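Local structure of aspartokinase (Synechocystis, 3L76) at residues A[178-183]-A[228-233]; A[382-387]-A[398-403]; A[530-535]-A[566-571]. The protein probably phosphorylates the beta-carboxyl group of aspartate with ATP, opening the route to lysine and threonine, and binds both of these amino acids in its ACT domains. All blocks are in the same frame, centred on the assembly; numbering follows the deposited sequence. Where two conformers were deposited one is given.

Contact 1 (A[178-183]-A[228-233]); sequences PGILTT and LVVRSS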
loop_
_atom_site.group_PDB
_atom_site.type_symbol
_atom_site.label_atom_id
_atom_site.label_comp_id
_atom_site.label_asym_id
_atom_site.label_seq_id
_atom_site.Cartn_x
_atom_site.Cartn_y
_atom_site.Cartn_z
ATOM N N PRO A 178 -20.045 23.406 -2.252
ATOM C CA PRO A 178 -20.344 24.358 -1.175
ATOM C C PRO A 178 -21.246 23.764 -0.095
ATOM O O PRO A 178 -21.284 24.280 1.023
ATOM C CB PRO A 178 -21.100 25.477 -1.898
ATOM C CG PRO A 178 -20.883 25.234 -3.356
ATOM C CD PRO A 178 -20.737 23.762 -3.493
ATOM N N GLY A 179 -21.971 22.701 -0.436
ATOM C CA GLY A 179 -22.868 22.047 0.497
ATOM C C GLY A 179 -23.994 21.336 -0.226
ATOM O O GLY A 179 -23.818 20.856 -1.346
ATOM N N ILE A 180 -25.155 21.271 0.418
ATOM C CA ILE A 180 -26.323 20.616 -0.157
ATOM C C ILE A 180 -27.282 21.639 -0.752
ATOM O O ILE A 180 -27.653 22.609 -0.091
ATOM C CB ILE A 180 -27.074 19.810 0.895
ATOM C CG1 ILE A 180 -26.098 18.979 1.722
ATOM C CG2 ILE A 180 -28.124 18.924 0.239
ATOM C CD1 ILE A 180 -25.328 17.959 0.915
ATOM N N LEU A 181 -27.684 21.421 -2.000
ATOM C CA LEU A 181 -28.653 22.305 -2.643
ATOM C C LEU A 181 -30.093 21.819 -2.453
ATOM O O LEU A 181 -30.321 20.667 -2.098
ATOM C CB LEU A 181 -28.328 22.461 -4.127
ATOM C CG LEU A 181 -26.920 23.012 -4.385
ATOM C CD1 LEU A 181 -26.513 22.912 -5.853
ATOM C CD2 LEU A 181 -26.829 24.438 -3.900
ATOM N N THR A 182 -31.056 22.714 -2.675
ATOM C CA THR A 182 -32.479 22.395 -2.545
ATOM C C THR A 182 -32.950 21.434 -3.624
ATOM O O THR A 182 -33.948 20.725 -3.452
ATOM C CB THR A 182 -33.357 23.649 -2.609
ATOM O OG1 THR A 182 -32.938 24.467 -3.708
ATOM C CG2 THR A 182 -33.259 24.432 -1.316
ATOM N N THR A 183 -32.240 21.425 -4.745
ATOM C CA THR A 183 -32.520 20.458 -5.794
ATOM C C THR A 183 -31.391 20.421 -6.815
ATOM O O THR A 183 -30.345 21.041 -6.616
ATOM C CB THR A 183 -33.866 20.733 -6.489
ATOM O OG1 THR A 183 -34.262 19.573 -7.218
ATOM C CG2 THR A 183 -33.752 21.910 -7.436
ATOM N N LEU A 228 -22.678 17.659 12.034
ATOM C CA LEU A 228 -21.980 17.467 10.773
ATOM C C LEU A 228 -22.007 18.737 9.939
ATOM O O LEU A 228 -22.926 19.550 10.058
ATOM C CB LEU A 228 -22.638 16.357 9.963
ATOM C CG LEU A 228 -22.033 14.967 10.013
ATOM C CD1 LEU A 228 -22.729 14.106 8.969
ATOM C CD2 LEU A 228 -20.535 15.038 9.756
ATOM N N VAL A 229 -21.010 18.886 9.070
ATOM C CA VAL A 229 -20.927 20.042 8.195
ATOM C C VAL A 229 -20.328 19.671 6.848
ATOM O O VAL A 229 -19.196 19.193 6.774
ATOM C CB VAL A 229 -20.032 21.136 8.792
ATOM C CG1 VAL A 229 -20.152 22.396 7.973
ATOM C CG2 VAL A 229 -20.398 21.407 10.236
ATOM N N VAL A 230 -21.094 19.903 5.786
ATOM C CA VAL A 230 -20.606 19.739 4.423
ATOM C C VAL A 230 -20.123 21.088 3.926
ATOM O O VAL A 230 -20.906 22.019 3.777
ATOM C CB VAL A 230 -21.715 19.202 3.502
ATOM C CG1 VAL A 230 -21.203 19.051 2.076
ATOM C CG2 VAL A 230 -22.213 17.878 4.035
ATOM N N ARG A 231 -18.821 21.192 3.693
ATOM C CA ARG A 231 -18.210 22.450 3.272
ATOM C C ARG A 231 -17.354 22.226 2.038
ATOM O O ARG A 231 -17.217 21.097 1.566
ATOM C CB ARG A 231 -17.354 23.042 4.396
ATOM C CG ARG A 231 -18.151 23.598 5.565
ATOM C CD ARG A 231 -17.362 23.526 6.864
ATOM N NE ARG A 231 -16.674 24.767 7.201
ATOM C CZ ARG A 231 -16.941 25.501 8.277
ATOM N NH1 ARG A 231 -17.890 25.119 9.126
ATOM N NH2 ARG A 231 -16.257 26.616 8.504
ATOM N N SER A 232 -16.785 23.307 1.514
ATOM C CA SER A 232 -15.889 23.222 0.370
ATOM C C SER A 232 -14.483 23.615 0.765
ATOM O O SER A 232 -14.297 24.477 1.621
ATOM C CB SER A 232 -16.349 24.137 -0.751
ATOM O OG SER A 232 -15.350 24.194 -1.751
ATOM N N SER A 233 -13.500 22.990 0.120
ATOM C CA SER A 233 -12.085 23.233 0.402
ATOM C C SER A 233 -11.569 24.514 -0.250
ATOM O O SER A 233 -10.684 25.173 0.285
ATOM C CB SER A 233 -11.241 22.051 -0.073
ATOM O OG SER A 233 -11.816 20.820 0.325
HETATM O O HOH W 1 -18.716 25.835 2.125
#
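Val230 turns its side chain toward the loop 178-183, and its two methyls meet Gly179 and Ile180. Its CB stands back, the nearest atom of the loop, Gly179 CA, being 4.3 Å away. CG1 lies anti to the backbone N (chi1 179°), which carries this methyl to Gly179, where it rests on CA at 3.8 Å. CG2, the other branch, faces the end of Ile180, whose CD1 lies 4.4 Å away in a looser apolar contact, and Val212 adds to the packing around the valine. Gly179 has a backbone shape that a side chain would not tolerate: a beta carbon would be pressed against the carbonyl O of Pro178, and would lie next to Val230 O. The strand 228-232 belongs to the core sheet of the amino acid kinase fold, running parallel to strand 170-175 and antiparallel to strand 240-243, and the loop that follows strand 170-175 folds back across its end. No direct hydrogen bond joins the two segments here. Instead a water bridges them, donating to Pro178 O at 3.2 Å and accepting from Ser232 N at 3.2 Å. Beside it, Ser232 CB packs against Pro178 CA at 4.0 Å. Further along the loop, Ile180 N is held by Thr240 OG1, while Thr182 reaches Val438 and His585 of the regulatory part of the chain.

Contact 2 (A[382-387]-A[398-403]); sequences VGVNIE and CVIDQR. With THR (threonine), chain D.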
loop_
_atom_site.group_PDB
_atom_site.type_symbol
_atom_site.label_atom_id
_atom_site.label_comp_id
_atom_site.label_asym_id
_atom_site.label_seq_id
_atom_site.Cartn_x
_atom_site.Cartn_y
_atom_site.Cartn_z
ATOM N N VAL A 382 -44.077 -15.724 9.514
ATOM C CA VAL A 382 -44.771 -15.692 10.790
ATOM C C VAL A 382 -46.301 -15.556 10.592
ATOM O O VAL A 382 -47.064 -15.293 11.526
ATOM C CB VAL A 382 -44.127 -14.638 11.750
ATOM C CG1 VAL A 382 -44.738 -13.268 11.573
ATOM C CG2 VAL A 382 -44.204 -15.099 13.188
ATOM N N GLY A 383 -46.733 -15.775 9.353
ATOM C CA GLY A 383 -48.135 -15.828 9.011
ATOM C C GLY A 383 -48.890 -14.509 8.879
ATOM O O GLY A 383 -50.107 -14.516 8.831
ATOM N N VAL A 384 -48.211 -13.370 8.821
ATOM C CA VAL A 384 -48.961 -12.117 8.740
ATOM C C VAL A 384 -49.072 -11.589 7.313
ATOM O O VAL A 384 -48.076 -11.485 6.600
ATOM C CB VAL A 384 -48.492 -11.017 9.759
ATOM C CG1 VAL A 384 -47.556 -11.596 10.805
ATOM C CG2 VAL A 384 -47.880 -9.833 9.073
ATOM N N ASN A 385 -50.308 -11.298 6.911
ATOM C CA ASN A 385 -50.606 -10.822 5.575
ATOM C C ASN A 385 -50.328 -9.330 5.448
ATOM O O ASN A 385 -50.668 -8.553 6.337
ATOM C CB ASN A 385 -52.078 -11.102 5.224
ATOM C CG ASN A 385 -52.431 -10.660 3.813
ATOM O OD1 ASN A 385 -52.006 -11.275 2.840
ATOM N ND2 ASN A 385 -53.191 -9.574 3.699
ATOM N N ILE A 386 -49.730 -8.934 4.327
ATOM C CA ILE A 386 -49.458 -7.531 4.050
ATOM C C ILE A 386 -50.609 -6.921 3.243
ATOM O O ILE A 386 -50.912 -7.373 2.149
ATOM C CB ILE A 386 -48.148 -7.370 3.256
ATOM C CG1 ILE A 386 -47.008 -8.109 3.961
ATOM C CG2 ILE A 386 -47.848 -5.877 3.020
ATOM C CD1 ILE A 386 -45.739 -8.208 3.159
ATOM N N GLU A 387 -51.220 -5.876 3.783
ATOM C CA GLU A 387 -52.374 -5.249 3.164
ATOM C C GLU A 387 -51.949 -4.136 2.229
ATOM O O GLU A 387 -52.302 -4.135 1.062
ATOM C CB GLU A 387 -53.342 -4.728 4.228
ATOM C CG GLU A 387 -53.886 -5.824 5.117
ATOM C CD GLU A 387 -54.973 -5.356 6.069
ATOM O OE1 GLU A 387 -55.482 -4.228 5.896
ATOM O OE2 GLU A 387 -55.307 -6.128 6.994
ATOM N N CYS A 398 -45.426 -1.011 5.812
ATOM C CA CYS A 398 -46.463 -1.990 5.544
ATOM C C CYS A 398 -47.655 -1.736 6.452
ATOM O O CYS A 398 -47.499 -1.373 7.620
ATOM C CB CYS A 398 -45.948 -3.406 5.779
ATOM S SG CYS A 398 -44.849 -4.042 4.517
ATOM N N VAL A 399 -48.857 -1.913 5.918
ATOM C CA VAL A 399 -50.030 -1.824 6.774
ATOM C C VAL A 399 -50.487 -3.237 7.028
ATOM O O VAL A 399 -50.532 -4.046 6.103
ATOM C CB VAL A 399 -51.144 -0.966 6.151
ATOM C CG1 VAL A 399 -52.349 -0.933 7.056
ATOM C CG2 VAL A 399 -50.633 0.435 5.900
ATOM N N ILE A 400 -50.772 -3.548 8.289
ATOM C CA ILE A 400 -51.178 -4.905 8.663
ATOM C C ILE A 400 -52.357 -4.906 9.635
ATOM O O ILE A 400 -52.688 -3.894 10.259
ATOM C CB ILE A 400 -50.029 -5.703 9.327
ATOM C CG1 ILE A 400 -49.494 -4.956 10.542
ATOM C CG2 ILE A 400 -48.887 -5.980 8.347
ATOM C CD1 ILE A 400 -48.780 -5.862 11.511
ATOM N N ASP A 401 -53.002 -6.053 9.763
ATOM C CA ASP A 401 -54.004 -6.198 10.794
ATOM C C ASP A 401 -53.367 -5.945 12.161
ATOM O O ASP A 401 -52.387 -6.601 12.532
ATOM C CB ASP A 401 -54.606 -7.599 10.772
ATOM C CG ASP A 401 -55.916 -7.695 11.559
ATOM O OD1 ASP A 401 -55.952 -7.306 12.749
ATOM O OD2 ASP A 401 -56.910 -8.185 10.982
ATOM N N GLN A 402 -53.945 -5.009 12.909
ATOM C CA GLN A 402 -53.475 -4.675 14.251
ATOM C C GLN A 402 -53.207 -5.909 15.104
ATOM O O GLN A 402 -52.284 -5.924 15.911
ATOM C CB GLN A 402 -54.483 -3.776 14.967
ATOM C CG GLN A 402 -54.299 -3.716 16.481
ATOM C CD GLN A 402 -52.897 -3.304 16.882
ATOM O OE1 GLN A 402 -52.190 -2.642 16.121
ATOM N NE2 GLN A 402 -52.484 -3.699 18.079
ATOM N N ARG A 403 -54.011 -6.950 14.935
ATOM C CA ARG A 403 -53.818 -8.156 15.739
ATOM C C ARG A 403 -52.506 -8.894 15.442
ATOM O O ARG A 403 -52.067 -9.718 16.232
ATOM C CB ARG A 403 -55.001 -9.107 15.570
ATOM C CG ARG A 403 -56.258 -8.654 16.272
ATOM C CD ARG A 403 -57.438 -9.504 15.842
ATOM N NE ARG A 403 -57.646 -9.406 14.410
ATOM C CZ ARG A 403 -58.655 -9.970 13.769
ATOM N NH1 ARG A 403 -59.551 -10.667 14.447
ATOM N NH2 ARG A 403 -58.761 -9.825 12.456
HETATM N N THR D . -50.985 -9.942 0.723
HETATM C CA THR D . -49.840 -10.423 -0.048
HETATM C C THR D . -48.716 -10.816 0.896
HETATM O O THR D . -48.793 -10.550 2.110
HETATM C CB THR D . -49.308 -9.369 -1.029
HETATM O OG1 THR D . -48.885 -8.207 -0.298
HETATM C CG2 THR D . -50.388 -8.990 -2.062
HETATM O OXT THR D . -47.727 -11.411 0.445
HETATM O O HOH W 2 -52.232 -8.587 8.767
#
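One side of a threonine pocket between two ACT domains is built where the loop 382-387 meets strand 395-401, with Glu387 N bonded to Val399 O at 3.0 Å and placed nearly on the line of that C=O (C=O...N 169°). Just before this bond, the backbone of Ile386 serves the ligand: its N donates to the threonine O at 2.9 Å, and its O accepts from the threonine N at 2.9 Å. The ligand nitrogen has a further acceptor in Asn385 OD1, at 2.7 Å. With CG of Asn385 anti to the backbone N (chi1 -178°), the amide reaches the ligand, while ND2 is bonded to Asp454, itself a partner of the threonine. Behind the ligand-binding backbone, apolar groups join loop and strand. Ile386 CG2 lies 3.8 Å from Cys398 SG, and Val384 CG2 meets Ile400 CG2 at 4.0 Å, the two side chains crossing at a slant; Phe376 and Leu379 of helix 371-381 pack against this layer. A water linking Asn385 O and Asp401 N continues the join past the Glu387 bond. Asp401 forms an Asx turn, OD1 accepting from Arg403 N, and the guanidinium of Arg403 grips its carboxylate side-on, NE on OD1 and NH2 on OD2. Glu387 extends its chain toward this pair, leaving its OE2 4.8 Å from Asp401 OD2.

Contact 3 (A[530-535]-A[566-571]); sequences VSIVGS and IKISCV. With LYS (lysine), chain E.
Ser531 and Ser569 face each other across two antiparallel strands, their OG atoms hydrogen-bonded at 2.7 Å in a non-hydrogen-bonded backbone pair. On the same face, Lys567 is fully extended and lays its chain over Val533, CG to Val533 CG2 at 3.5 Å, before CE reaches Ser531 OG at 3.6 Å; its NZ has a long, weak ion pair with Glu393. An alanine here would probably strip Val533 CG2 of the cover given by CG and CD, and leave Glu393 without this distant positive charge. On the other face Ile532 and Ile568 lie side by side, CD1 to CD1 at 3.9 Å, under Phe547 of helix 543-552. Backbone bonds set this register: Val530 and Cys570 exchange two, Ile532 and Ile568 two more, and Gly534 N adds a fifth to Ile566 O at 2.9 Å. In the ACT sheet, strand 437-453 pairs with 530-533 on the side away from 567-571, Ser531 bonding to Ala439. A bound lysine lies against Ile568, the ligand's CE 3.5 Å from Ile568 CG1. The ligand's polar ends are met by Asp298, Ile299, Asp300, Met537, Ala544 and Ser564, so Ile568 gives its aliphatic stem an apolar wall.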
loop_
_atom_site.group_PDB
_atom_site.type_symbol
_atom_site.label_atom_id
_atom_site.label_comp_id
_atom_site.label_asym_id
_atom_site.label_seq_id
_atom_site.Cartn_x
_atom_site.Cartn_y
_atom_site.Cartn_z
ATOM N N VAL A 530 -41.062 12.318 -8.885
ATOM C CA VAL A 530 -40.849 13.630 -8.297
ATOM C C VAL A 530 -41.119 13.493 -6.818
ATOM O O VAL A 530 -42.155 12.964 -6.418
ATOM C CB VAL A 530 -41.807 14.681 -8.870
ATOM C CG1 VAL A 530 -41.173 16.035 -8.818
ATOM C CG2 VAL A 530 -42.163 14.347 -10.288
ATOM N N SER A 531 -40.176 13.958 -6.008
ATOM C CA SER A 531 -40.262 13.790 -4.567
ATOM C C SER A 531 -40.051 15.113 -3.843
ATOM O O SER A 531 -39.213 15.926 -4.235
ATOM C CB SER A 531 -39.206 12.790 -4.083
ATOM O OG SER A 531 -39.379 11.495 -4.612
ATOM N N ILE A 532 -40.806 15.321 -2.775
ATOM C CA ILE A 532 -40.526 16.419 -1.866
ATOM C C ILE A 532 -40.196 15.823 -0.503
ATOM O O ILE A 532 -40.745 14.793 -0.128
ATOM C CB ILE A 532 -41.693 17.424 -1.774
ATOM C CG1 ILE A 532 -42.878 16.821 -1.021
ATOM C CG2 ILE A 532 -42.111 17.907 -3.170
ATOM C CD1 ILE A 532 -44.074 17.722 -0.965
ATOM N N VAL A 533 -39.255 16.437 0.211
ATOM C CA VAL A 533 -38.837 15.941 1.514
ATOM C C VAL A 533 -38.781 17.093 2.497
ATOM O O VAL A 533 -38.385 18.197 2.144
ATOM C CB VAL A 533 -37.473 15.239 1.456
ATOM C CG1 VAL A 533 -36.944 14.987 2.867
ATOM C CG2 VAL A 533 -37.567 13.930 0.672
ATOM N N GLY A 534 -39.202 16.834 3.727
ATOM C CA GLY A 534 -39.246 17.863 4.741
ATOM C C GLY A 534 -39.727 17.298 6.055
ATOM O O GLY A 534 -40.795 16.692 6.124
ATOM N N SER A 535 -38.923 17.495 7.094
ATOM C CA SER A 535 -39.265 17.085 8.450
ATOM C C SER A 535 -40.455 17.870 8.994
ATOM O O SER A 535 -41.163 17.412 9.889
ATOM C CB SER A 535 -38.057 17.280 9.375
ATOM O OG SER A 535 -37.043 16.341 9.062
ATOM N N ILE A 566 -41.924 11.944 6.058
ATOM C CA ILE A 566 -41.274 13.187 5.632
ATOM C C ILE A 566 -40.943 13.242 4.142
ATOM O O ILE A 566 -40.334 14.200 3.673
ATOM C CB ILE A 566 -39.978 13.486 6.472
ATOM C CG1 ILE A 566 -38.823 12.562 6.079
ATOM C CG2 ILE A 566 -40.257 13.367 7.974
ATOM C CD1 ILE A 566 -37.540 12.845 6.854
ATOM N N LYS A 567 -41.343 12.212 3.404
ATOM C CA LYS A 567 -41.135 12.174 1.954
ATOM C C LYS A 567 -42.425 11.831 1.235
ATOM O O LYS A 567 -43.092 10.863 1.593
ATOM C CB LYS A 567 -40.073 11.143 1.566
ATOM C CG LYS A 567 -39.688 11.200 0.095
ATOM C CD LYS A 567 -38.540 10.229 -0.252
ATOM C CE LYS A 567 -37.797 10.669 -1.523
ATOM N NZ LYS A 567 -37.011 9.557 -2.105
ATOM N N ILE A 568 -42.780 12.640 0.240
ATOM C CA ILE A 568 -43.848 12.304 -0.699
ATOM C C ILE A 568 -43.246 12.162 -2.093
ATOM O O ILE A 568 -42.531 13.050 -2.553
ATOM C CB ILE A 568 -44.985 13.353 -0.737
ATOM C CG1 ILE A 568 -45.565 13.589 0.658
ATOM C CG2 ILE A 568 -46.093 12.883 -1.658
ATOM C CD1 ILE A 568 -46.154 14.975 0.840
ATOM N N SER A 569 -43.508 11.023 -2.732
ATOM C CA SER A 569 -43.140 10.786 -4.126
ATOM C C SER A 569 -44.384 10.629 -5.026
ATOM O O SER A 569 -45.333 9.910 -4.689
ATOM C CB SER A 569 -42.285 9.522 -4.245
ATOM O OG SER A 569 -41.044 9.672 -3.615
ATOM N N CYS A 570 -44.367 11.293 -6.174
ATOM C CA CYS A 570 -45.388 11.074 -7.203
ATOM C C CYS A 570 -44.738 10.519 -8.445
ATOM O O CYS A 570 -43.752 11.079 -8.935
ATOM C CB CYS A 570 -46.083 12.379 -7.583
ATOM S SG CYS A 570 -47.139 13.036 -6.321
ATOM N N VAL A 571 -45.281 9.420 -8.958
ATOM C CA VAL A 571 -44.868 8.937 -10.268
ATOM C C VAL A 571 -45.668 9.673 -11.325
ATOM O O VAL A 571 -46.846 9.966 -11.153
ATOM C CB VAL A 571 -45.046 7.429 -10.437
ATOM C CG1 VAL A 571 -44.608 7.006 -11.833
ATOM C CG2 VAL A 571 -44.235 6.713 -9.417
HETATM N N LYS E . -48.784 15.230 7.030
HETATM C CA LYS E . -48.720 15.952 5.766
HETATM C C LYS E . -50.135 16.335 5.310
HETATM O O LYS E . -51.134 15.970 5.950
HETATM C CB LYS E . -47.992 15.129 4.694
HETATM C CG LYS E . -48.571 13.720 4.440
HETATM C CD LYS E . -47.772 12.978 3.349
HETATM C CE LYS E . -46.440 12.448 3.877
HETATM N NZ LYS E . -46.654 11.598 5.102
HETATM O OXT LYS E . -50.309 17.037 4.310
#

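The three contacts follow one another along the chain, from the kinase domain to two different ACT domains. Contacts 1 and 2 lie on opposite sides of the chain's centre, their own centres 41 Å apart. Contact 3, in the last ACT domain, packs on helix 199-204 of the kinase part; its nearest atoms lie about 7 Å from those of contact 1 and about 13 Å from those of contact 2. Val438 connects the first and third, bonded to Thr182 and packed on Ile532. Contact 2 lines a threonine site and contact 3 a lysine site; the side chain of Lys567 also comes within about 7 Å of another bound lysine and that of Cys570 within about 8 Å of a bound threonine, placing contact 3 near three bound amino acids.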